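Local coordinates for protein bifunctional endomannanase/endoglucanase (Caldanaerobius polysaccharolyticus, PDB 3W0K) that probably hydrolyses beta-1,4 linkages in mannan and cellulose-type polysaccharides, as a bifunctional endo-acting glycosidase of glycoside hydrolase family 5, at residues Y64-L69 and K120-V125; A74-M79 and S127-F132. All coordinates share one frame; numbering follows the deposited sequence.

Contact 1: residues Y64-L69 and K120-V125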
loop_
_atom_site.group_PDB
_atom_site.type_symbol
_atom_site.label_atom_id
_atom_site.label_comp_id
_atom_site.label_asym_id
_atom_site.label_seq_id
_atom_site.Cartn_x
_atom_site.Cartn_y
_atom_site.Cartn_z
ATOM N N TYR A 64 -3.661 11.099 -16.567
ATOM C CA TYR A 64 -2.749 11.319 -15.448
ATOM C C TYR A 64 -2.070 10.003 -15.106
ATOM O O TYR A 64 -0.872 9.969 -14.838
ATOM C CB TYR A 64 -3.491 11.842 -14.222
ATOM C CG TYR A 64 -3.674 13.337 -14.218
ATOM C CD1 TYR A 64 -2.658 14.179 -13.756
ATOM C CD2 TYR A 64 -4.862 13.913 -14.657
ATOM C CE1 TYR A 64 -2.826 15.558 -13.728
ATOM C CE2 TYR A 64 -5.040 15.295 -14.631
ATOM C CZ TYR A 64 -4.020 16.108 -14.166
ATOM O OH TYR A 64 -4.197 17.471 -14.129
ATOM N N ILE A 65 -2.841 8.917 -15.120
ATOM C CA ILE A 65 -2.296 7.597 -14.826
ATOM C C ILE A 65 -1.302 7.212 -15.922
ATOM O O ILE A 65 -0.245 6.657 -15.630
ATOM C CB ILE A 65 -3.416 6.543 -14.661
ATOM C CG1 ILE A 65 -4.345 6.964 -13.516
ATOM C CG2 ILE A 65 -2.813 5.171 -14.359
ATOM C CD1 ILE A 65 -5.559 6.078 -13.328
ATOM N N ASP A 66 -1.613 7.572 -17.170
ATOM C CA ASP A 66 -0.713 7.298 -18.298
ATOM C C ASP A 66 0.617 8.006 -18.045
ATOM O O ASP A 66 1.688 7.445 -18.285
ATOM C CB ASP A 66 -1.271 7.864 -19.611
ATOM C CG ASP A 66 -2.528 7.168 -20.085
ATOM O OD1 ASP A 66 -2.930 6.141 -19.507
ATOM O OD2 ASP A 66 -3.110 7.663 -21.071
ATOM N N LEU A 67 0.526 9.249 -17.573
ATOM C CA LEU A 67 1.700 10.069 -17.295
ATOM C C LEU A 67 2.539 9.496 -16.159
ATOM O O LEU A 67 3.769 9.472 -16.244
ATOM C CB LEU A 67 1.281 11.510 -16.987
ATOM C CG LEU A 67 2.403 12.538 -16.822
ATOM C CD1 LEU A 67 3.336 12.513 -18.025
ATOM C CD2 LEU A 67 1.791 13.920 -16.640
ATOM N N TYR A 68 1.878 9.031 -15.101
ATOM C CA TYR A 68 2.595 8.437 -13.977
ATOM C C TYR A 68 3.378 7.225 -14.483
ATOM O O TYR A 68 4.549 7.042 -14.149
ATOM C CB TYR A 68 1.625 7.973 -12.884
ATOM C CG TYR A 68 0.755 9.041 -12.249
ATOM C CD1 TYR A 68 1.079 10.397 -12.332
ATOM C CD2 TYR A 68 -0.404 8.683 -11.564
ATOM C CE1 TYR A 68 0.259 11.373 -11.745
ATOM C CE2 TYR A 68 -1.225 9.640 -10.977
ATOM C CZ TYR A 68 -0.893 10.979 -11.067
ATOM O OH TYR A 68 -1.713 11.913 -10.478
ATOM N N LEU A 69 2.719 6.398 -15.295
ATOM C CA LEU A 69 3.338 5.197 -15.851
ATOM C C LEU A 69 4.540 5.542 -16.728
ATOM O O LEU A 69 5.607 4.936 -16.601
ATOM C CB LEU A 69 2.313 4.390 -16.662
ATOM C CG LEU A 69 2.843 3.155 -17.401
ATOM C CD1 LEU A 69 3.412 2.140 -16.417
ATOM C CD2 LEU A 69 1.734 2.530 -18.237
ATOM N N LYS A 120 -7.718 -3.098 -20.217
ATOM C CA LYS A 120 -7.779 -2.804 -21.645
ATOM C C LYS A 120 -6.854 -1.657 -22.032
ATOM O O LYS A 120 -6.118 -1.747 -23.017
ATOM C CB LYS A 120 -9.205 -2.453 -22.070
ATOM C CG LYS A 120 -10.146 -3.638 -22.136
ATOM C CD LYS A 120 -11.469 -3.248 -22.783
ATOM C CE LYS A 120 -12.306 -2.365 -21.877
ATOM N NZ LYS A 120 -12.821 -3.130 -20.709
ATOM N N ARG A 121 -6.868 -0.595 -21.235
ATOM C CA ARG A 121 -6.052 0.578 -21.515
ATOM C C ARG A 121 -4.560 0.273 -21.555
ATOM O O ARG A 121 -3.840 0.767 -22.424
ATOM C CB ARG A 121 -6.321 1.677 -20.483
ATOM C CG ARG A 121 -5.767 3.035 -20.881
ATOM C CD ARG A 121 -6.094 4.089 -19.844
ATOM N NE ARG A 121 -5.641 5.413 -20.265
ATOM C CZ ARG A 121 -6.387 6.278 -20.943
ATOM N NH1 ARG A 121 -7.632 5.964 -21.285
ATOM N NH2 ARG A 121 -5.898 7.468 -21.265
ATOM N N TYR A 122 -4.105 -0.573 -20.637
ATOM C CA TYR A 122 -2.689 -0.892 -20.557
ATOM C C TYR A 122 -2.280 -2.261 -21.083
ATOM O O TYR A 122 -1.161 -2.712 -20.834
ATOM C CB TYR A 122 -2.198 -0.681 -19.121
ATOM C CG TYR A 122 -2.470 0.720 -18.619
ATOM C CD1 TYR A 122 -1.918 1.829 -19.266
ATOM C CD2 TYR A 122 -3.323 0.945 -17.535
ATOM C CE1 TYR A 122 -2.212 3.122 -18.851
ATOM C CE2 TYR A 122 -3.623 2.235 -17.114
ATOM C CZ TYR A 122 -3.066 3.319 -17.778
ATOM O OH TYR A 122 -3.374 4.600 -17.384
ATOM N N LYS A 123 -3.159 -2.910 -21.845
ATOM C CA LYS A 123 -2.824 -4.219 -22.403
ATOM C C LYS A 123 -1.576 -4.073 -23.266
ATOM O O LYS A 123 -1.510 -3.196 -24.127
ATOM C CB LYS A 123 -3.970 -4.776 -23.249
ATOM C CG LYS A 123 -3.669 -6.167 -23.794
ATOM C CD LYS A 123 -4.803 -6.710 -24.626
ATOM C CE LYS A 123 -4.437 -8.072 -25.191
ATOM N NZ LYS A 123 -5.535 -8.635 -26.020
ATOM N N GLY A 124 -0.582 -4.916 -23.013
ATOM C CA GLY A 124 0.652 -4.838 -23.778
ATOM C C GLY A 124 1.800 -4.320 -22.936
ATOM O O GLY A 124 2.960 -4.602 -23.234
ATOM N N VAL A 125 1.486 -3.534 -21.907
ATOM C CA VAL A 125 2.525 -3.016 -21.022
ATOM C C VAL A 125 2.989 -4.167 -20.133
ATOM O O VAL A 125 2.184 -4.813 -19.456
ATOM C CB VAL A 125 2.022 -1.840 -20.155
ATOM C CG1 VAL A 125 3.114 -1.393 -19.189
ATOM C CG2 VAL A 125 1.613 -0.671 -21.045
#
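A salt bridge from Arg121 and a hydrogen bond from Tyr122, both to Asp66, form the more exposed side of a contact that is apolar beneath and joins helix 62-74 to the C-terminal end of helix 105-121 and the turn after it, on the outside of a TIM barrel. Arg121 meets the carboxylate side-on: Arg121 NE donates to OD1 of Asp66 over 2.9 Å in an almost straight bond (177°), and Arg121 NH2 reaches OD2 of Asp66 at 2.8 Å. The two planes lie only 22° apart, so the salt bridge is nearly flat, and the Arg121 chain runs extended from CG to NE to arrive there. Tyr122 adds a third bond: its OH donates to Asp66 OD1 at 2.7 Å, nearly in line with the C-O bond, with ring and carboxylate almost perpendicular. OD1 thus accepts two donors, which probably steadies the carboxylate's rotation and its negative charge.

The Tyr122 ring also has apolar company. With CG2 anti to its own backbone N, Ile65 brings this methyl to 3.1 Å from Tyr122 OH, while Leu69 CD2 sits 3.9 Å from CD1 of Tyr122 and 4.3 Å from CG2 of Val125. Tyr122 opens a type II turn in which Gly124 takes positive phi. Inward, Ile65 and Leu69 pack on Met79 of strand 78-83, whereas Tyr122 and Val125 pack on Leu130 of strand 130-133.

Contact 2: residues A74-M79 and S127-F132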
loop_
_atom_site.group_PDB
_atom_site.type_symbol
_atom_site.label_atom_id
_atom_site.label_comp_id
_atom_site.label_asym_id
_atom_site.label_seq_id
_atom_site.Cartn_x
_atom_site.Cartn_y
_atom_site.Cartn_z
ATOM N N ALA A 74 10.227 5.354 -17.572
ATOM C CA ALA A 74 11.408 6.030 -18.105
ATOM C C ALA A 74 12.599 5.937 -17.155
ATOM O O ALA A 74 13.753 5.948 -17.589
ATOM C CB ALA A 74 11.088 7.487 -18.401
ATOM N N ARG A 75 12.307 5.812 -15.863
ATOM C CA ARG A 75 13.335 5.731 -14.826
ATOM C C ARG A 75 13.519 4.321 -14.257
ATOM O O ARG A 75 14.063 4.151 -13.160
ATOM C CB ARG A 75 12.997 6.710 -13.701
ATOM C CG ARG A 75 12.975 8.157 -14.142
ATOM C CD ARG A 75 12.293 9.041 -13.117
ATOM N NE ARG A 75 12.356 10.448 -13.503
ATOM C CZ ARG A 75 11.606 11.011 -14.441
ATOM N NH1 ARG A 75 10.709 10.293 -15.104
ATOM N NH2 ARG A 75 11.781 12.289 -14.749
ATOM N N ASN A 76 13.062 3.316 -15.003
ATOM C CA ASN A 76 13.168 1.916 -14.591
ATOM C C ASN A 76 12.517 1.652 -13.234
ATOM O O ASN A 76 13.054 0.927 -12.397
ATOM C CB ASN A 76 14.631 1.458 -14.585
ATOM C CG ASN A 76 15.190 1.263 -15.984
ATOM O OD1 ASN A 76 14.442 1.084 -16.943
ATOM N ND2 ASN A 76 16.514 1.274 -16.101
ATOM N N ILE A 77 11.361 2.271 -13.029
ATOM C CA ILE A 77 10.602 2.111 -11.798
ATOM C C ILE A 77 9.288 1.426 -12.138
ATOM O O ILE A 77 8.596 1.836 -13.068
ATOM C CB ILE A 77 10.303 3.487 -11.149
ATOM C CG1 ILE A 77 11.603 4.119 -10.643
ATOM C CG2 ILE A 77 9.301 3.338 -10.011
ATOM C CD1 ILE A 77 11.446 5.544 -10.158
ATOM N N HIS A 78 8.990 0.341 -11.427
ATOM C CA HIS A 78 7.745 -0.403 -11.612
ATOM C C HIS A 78 6.623 0.378 -10.936
ATOM O O HIS A 78 6.791 0.865 -9.813
ATOM C CB HIS A 78 7.855 -1.784 -10.955
ATOM C CG HIS A 78 6.561 -2.541 -10.915
ATOM N ND1 HIS A 78 6.220 -3.481 -11.864
ATOM C CD2 HIS A 78 5.518 -2.483 -10.050
ATOM C CE1 HIS A 78 5.022 -3.966 -11.588
ATOM N NE2 HIS A 78 4.574 -3.377 -10.494
ATOM N N MET A 79 5.486 0.499 -11.618
ATOM C CA MET A 79 4.346 1.210 -11.053
ATOM C C MET A 79 3.228 0.247 -10.684
ATOM O O MET A 79 2.794 -0.568 -11.503
ATOM C CB MET A 79 3.804 2.255 -12.029
ATOM C CG MET A 79 2.690 3.111 -11.426
ATOM S SD MET A 79 2.055 4.375 -12.541
ATOM C CE MET A 79 0.420 3.740 -12.881
ATOM N N SER A 127 4.501 -6.535 -17.234
ATOM C CA SER A 127 4.320 -6.547 -15.788
ATOM C C SER A 127 5.603 -6.123 -15.087
ATOM O O SER A 127 5.614 -5.874 -13.885
ATOM C CB SER A 127 3.863 -7.919 -15.307
ATOM O OG SER A 127 2.519 -8.129 -15.695
ATOM N N LYS A 128 6.692 -6.050 -15.846
ATOM C CA LYS A 128 7.960 -5.598 -15.298
ATOM C C LYS A 128 7.763 -4.135 -14.889
ATOM O O LYS A 128 8.314 -3.677 -13.888
ATOM C CB LYS A 128 9.055 -5.702 -16.367
ATOM C CG LYS A 128 10.412 -5.178 -15.946
ATOM C CD LYS A 128 11.451 -5.488 -17.009
ATOM C CE LYS A 128 12.804 -4.904 -16.651
ATOM N NZ LYS A 128 13.848 -5.344 -17.618
ATOM N N PHE A 129 6.893 -3.441 -15.623
ATOM C CA PHE A 129 6.621 -2.028 -15.383
ATOM C C PHE A 129 5.266 -1.675 -14.769
ATOM O O PHE A 129 5.098 -0.566 -14.261
ATOM C CB PHE A 129 6.788 -1.248 -16.692
ATOM C CG PHE A 129 8.201 -1.203 -17.191
ATOM C CD1 PHE A 129 9.096 -0.272 -16.679
ATOM C CD2 PHE A 129 8.643 -2.096 -18.164
ATOM C CE1 PHE A 129 10.414 -0.226 -17.127
ATOM C CE2 PHE A 129 9.962 -2.059 -18.619
ATOM C CZ PHE A 129 10.847 -1.121 -18.097
ATOM N N LEU A 130 4.307 -2.595 -14.804
ATOM C CA LEU A 130 2.980 -2.288 -14.274
ATOM C C LEU A 130 2.234 -3.460 -13.650
ATOM O O LEU A 130 2.151 -4.540 -14.235
ATOM C CB LEU A 130 2.116 -1.678 -15.389
ATOM C CG LEU A 130 0.647 -1.355 -15.103
ATOM C CD1 LEU A 130 0.527 -0.219 -14.098
ATOM C CD2 LEU A 130 -0.033 -0.978 -16.408
ATOM N N SER A 131 1.690 -3.229 -12.457
ATOM C CA SER A 131 0.891 -4.231 -11.757
ATOM C C SER A 131 -0.373 -3.561 -11.218
ATOM O O SER A 131 -0.412 -2.337 -11.056
ATOM C CB SER A 131 1.683 -4.897 -10.622
ATOM O OG SER A 131 2.089 -3.968 -9.635
ATOM N N PHE A 132 -1.406 -4.366 -10.978
ATOM C CA PHE A 132 -2.690 -3.881 -10.471
ATOM C C PHE A 132 -2.945 -4.409 -9.060
ATOM O O PHE A 132 -3.032 -5.619 -8.865
ATOM C CB PHE A 132 -3.843 -4.376 -11.360
ATOM C CG PHE A 132 -3.870 -3.792 -12.753
ATOM C CD1 PHE A 132 -3.073 -2.707 -13.111
ATOM C CD2 PHE A 132 -4.733 -4.330 -13.707
ATOM C CE1 PHE A 132 -3.137 -2.166 -14.396
ATOM C CE2 PHE A 132 -4.804 -3.795 -14.994
ATOM C CZ PHE A 132 -4.004 -2.712 -15.339
HETATM O O HOH W 1 6.479 1.885 -14.837
#
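Met79 and Leu130 form a parallel bridge between two neighbouring strands of the TIM barrel, at the ends where both chains enter the sheet. Backbone bonds set the register: Met79 N donates to Phe129 O at 2.9 Å, and Ser131 N donates to Met79 O at 3.0 Å, the latter in the carbonyl plane. Leu130 CA adds a CA-H...O contact to that same Met79 oxygen. Just before the bridge, a water donates to both Ile77 O and Phe129 O, joining the two chains just ahead of the strands.

The imidazole of His78 supplies the side-chain polar bonds and is held from both nitrogens. With CG anti to the backbone N (chi1 171°), the ring reaches across to 127-132. His78 ND1 donates to Lys128 O at 2.9 Å; the oxygen lies in the ring plane, although the donor stands well above the carbonyl plane. His78 NE2 and the hydroxyl OG of Ser131 share a short hydrogen bond of 2.7 Å, and together the two bonds fix the ring's rotation. A leucine in place of His78 would probably leave Lys128 O and the Ser131 hydroxyl without these mates.

Apolar contact between side chains is slighter: Met79 and Leu130 run side by side, CE of Met79 being 4.1 Å from CD1 of Leu130. The Phe129 ring, much of it covered by 74-79, turns its edge to the oxygens Ile77 O and Asn76 OD1. Asn76, at positive phi, is the C-prime residue of the Schellman motif ending helix 62-74. Outside the pair, His78 bonds through its backbone to Asn37 and Val39, at the start of strand 38-44, and Phe132 to Glu170 and Val172 of strand 170-174, while Met79 also touches Tyr68 of helix 62-74 and Ile41 of strand 38-44.

Overall arrangement
Contact 1 joins two successive helices of the barrel, contact 2 the strands that follow them, so the two lie at different depths. Contact 2 belongs to the barrel wall, where parallel strands 78-83 and 130-133 are tied by backbone bonds and a histidine-serine hydrogen bond; contact 1 lies farther out, between helix 62-74 and the end of helix 105-121, and relies on side chains alone, including a partly exposed charged pair. Their centres are 10 Å apart, and their apolar parts merge, with Ile65 CG2 3.8 Å from Met79 CE. Their segments alternate along the chain, as expected for neighbouring units of a beta/alpha barrel.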